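Local coordinates for regulator of nonsense transcripts 2 (Homo sapiens, PDB 4CEM), which acts in nonsense-mediated mRNA decay as the factor UPF2, the portion here being the first of its three MIF4G domains, at residues A118-A121 with P122-Q126. Residues are numbered along the deposited sequence; the frame is centred on the assembly and turned at random.
Sequences ADFA and PSLLQ
Ala121 and Pro122 meet in the first turn of helix 120-137. The proline ring is bonded through its N to the Ala121 carbonyl carbon, and its CD lies 3.3 Å from Ala121 CB. The same CD also comes within 3.5 Å of Ala118 O, the carbonyl one turn back. Pro122 has no N-H to offer, at a position of the first turn where an N-H would have no i to i-4 partner within the helix.

From the next residue on, the main chain bonds in the i to i+4 pattern. Ser123 N makes a weak bond of 3.3 Å to Asp119 O. Leu124 N gives a nearly straight bond of 2.8 Å to Phe120 O. Leu125 N reaches Ala121 O at 2.9 Å, also nearly straight.

Asp119 O has a second donor. Ser123 OG, turned to lie beside its own backbone N (chi1 -42°), approaches that oxygen 24° from the carbonyl plane and bonds to it.

Phe120 and Leu124, one turn apart, are both buried and run alongside each other in the same direction. In both, CG is anti to the backbone N (chi1 -173° in Phe120). Leu124 CD2 comes obliquely to the Phe120 ring, 4.0 Å from CE2. The ring also stacks with Phe113 of helix 103-116 and touches Val90 and Ile93 of helix 86-95, while Leu124 packs on Phe162.

The Asp119 carbonyl, accepting from Ser123 OG and weakly from Ser123 N, ties the serine to the helix start. Backbone bonds and this hydroxyl hold the turn, while Phe120 and Leu124 supply adjoining apolar surface for packing within this MIF4G domain.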
ATOM      1  N   ALA A 118     -20.000 -16.925   0.133  1.00 38.64           N
ATOM      2  CA  ALA A 118     -19.466 -17.074   1.492  1.00 38.07           C
ATOM      3  C   ALA A 118     -18.041 -17.623   1.555  1.00 38.83           C
ATOM      4  O   ALA A 118     -17.294 -17.277   2.461  1.00 43.12           O
ATOM      5  CB  ALA A 118     -20.397 -17.941   2.327  1.00 36.08           C
ATOM      6  N   ASP A 119     -17.655 -18.457   0.595  1.00 41.21           N
ATOM      7  CA  ASP A 119     -16.313 -19.062   0.586  1.00 41.76           C
ATOM      8  C   ASP A 119     -15.191 -18.114   0.208  1.00 41.56           C
ATOM      9  O   ASP A 119     -14.017 -18.458   0.368  1.00 42.70           O
ATOM     10  CB  ASP A 119     -16.251 -20.233  -0.402  1.00 43.22           C
ATOM     11  CG  ASP A 119     -17.078 -21.403   0.032  1.00 44.75           C
ATOM     12  OD1 ASP A 119     -17.661 -21.343   1.132  1.00 44.98           O
ATOM     13  OD2 ASP A 119     -17.155 -22.386  -0.738  1.00 50.09           O
ATOM     14  N   PHE A 120     -15.529 -16.939  -0.309  1.00 40.99           N
ATOM     15  CA  PHE A 120     -14.514 -16.071  -0.892  1.00 39.53           C
ATOM     16  C   PHE A 120     -13.517 -15.530   0.123  1.00 37.68           C
ATOM     17  O   PHE A 120     -12.314 -15.723  -0.032  1.00 37.56           O
ATOM     18  CB  PHE A 120     -15.162 -14.910  -1.646  1.00 40.73           C
ATOM     19  CG  PHE A 120     -14.175 -14.075  -2.417  1.00 40.51           C
ATOM     20  CD1 PHE A 120     -13.535 -14.597  -3.537  1.00 39.97           C
ATOM     21  CD2 PHE A 120     -13.876 -12.780  -2.023  1.00 39.34           C
ATOM     22  CE1 PHE A 120     -12.619 -13.844  -4.251  1.00 39.74           C
ATOM     23  CE2 PHE A 120     -12.959 -12.023  -2.733  1.00 40.21           C
ATOM     24  CZ  PHE A 120     -12.330 -12.554  -3.848  1.00 40.23           C
ATOM     25  N   ALA A 121     -14.017 -14.853   1.152  1.00 37.80           N
ATOM     26  CA  ALA A 121     -13.140 -14.141   2.097  1.00 37.82           C
ATOM     27  C   ALA A 121     -12.139 -15.069   2.784  1.00 36.58           C
ATOM     28  O   ALA A 121     -10.945 -14.767   2.800  1.00 36.91           O
ATOM     29  CB  ALA A 121     -13.953 -13.364   3.129  1.00 36.63           C
ATOM     30  N   PRO A 122     -12.613 -16.207   3.335  1.00 36.81           N
ATOM     31  CA  PRO A 122     -11.699 -17.191   3.955  1.00 37.10           C
ATOM     32  C   PRO A 122     -10.619 -17.721   3.001  1.00 38.16           C
ATOM     33  O   PRO A 122      -9.448 -17.803   3.379  1.00 37.80           O
ATOM     34  CB  PRO A 122     -12.636 -18.318   4.380  1.00 36.65           C
ATOM     35  CG  PRO A 122     -13.976 -17.678   4.519  1.00 36.51           C
ATOM     36  CD  PRO A 122     -14.019 -16.636   3.439  1.00 36.93           C
ATOM     37  N   SER A 123     -11.007 -18.047   1.769  1.00 40.48           N
ATOM     38  CA  SER A 123     -10.038 -18.443   0.737  1.00 42.09           C
ATOM     39  C   SER A 123      -9.043 -17.335   0.409  1.00 43.30           C
ATOM     40  O   SER A 123      -7.835 -17.585   0.363  1.00 45.54           O
ATOM     41  CB  SER A 123     -10.755 -18.858  -0.542  1.00 43.41           C
ATOM     42  OG  SER A 123     -11.895 -19.640  -0.232  1.00 46.32           O
ATOM     43  N   LEU A 124      -9.543 -16.119   0.178  1.00 42.97           N
ATOM     44  CA  LEU A 124      -8.672 -14.969  -0.138  1.00 41.47           C
ATOM     45  C   LEU A 124      -7.649 -14.760   0.971  1.00 41.96           C
ATOM     46  O   LEU A 124      -6.442 -14.677   0.716  1.00 42.20           O
ATOM     47  CB  LEU A 124      -9.495 -13.690  -0.345  1.00 41.05           C
ATOM     48  CG  LEU A 124      -8.741 -12.471  -0.895  1.00 40.73           C
ATOM     49  CD1 LEU A 124      -8.307 -12.707  -2.332  1.00 40.16           C
ATOM     50  CD2 LEU A 124      -9.575 -11.197  -0.796  1.00 40.14           C
ATOM     51  N   LEU A 125      -8.137 -14.693   2.206  1.00 41.28           N
ATOM     52  CA  LEU A 125      -7.269 -14.549   3.365  1.00 41.68           C
ATOM     53  C   LEU A 125      -6.242 -15.662   3.383  1.00 44.29           C
ATOM     54  O   LEU A 125      -5.041 -15.402   3.412  1.00 47.72           O
ATOM     55  CB  LEU A 125      -8.087 -14.591   4.656  1.00 40.29           C
ATOM     56  CG  LEU A 125      -7.314 -14.567   5.971  1.00 39.46           C
ATOM     57  CD1 LEU A 125      -6.517 -13.279   6.089  1.00 37.18           C
ATOM     58  CD2 LEU A 125      -8.274 -14.739   7.145  1.00 38.36           C
ATOM     59  N   GLN A 126      -6.718 -16.902   3.348  1.00 46.03           N
ATOM     60  CA  GLN A 126      -5.840 -18.061   3.487  1.00 48.62           C
ATOM     61  C   GLN A 126      -4.758 -18.065   2.403  1.00 46.55           C
ATOM     62  O   GLN A 126      -3.583 -18.274   2.698  1.00 46.75           O
ATOM     63  CB  GLN A 126      -6.665 -19.353   3.486  1.00 51.13           C
ATOM     64  CG  GLN A 126      -5.869 -20.617   3.774  1.00 54.93           C
ATOM     65  CD  GLN A 126      -5.650 -21.479   2.537  1.00 59.88           C
ATOM     66  OE1 GLN A 126      -4.425 -21.986   2.378  1.00 60.58           O
ATOM     67  NE2 GLN A 126      -6.572 -21.700   1.740  1.00 63.04           N
TER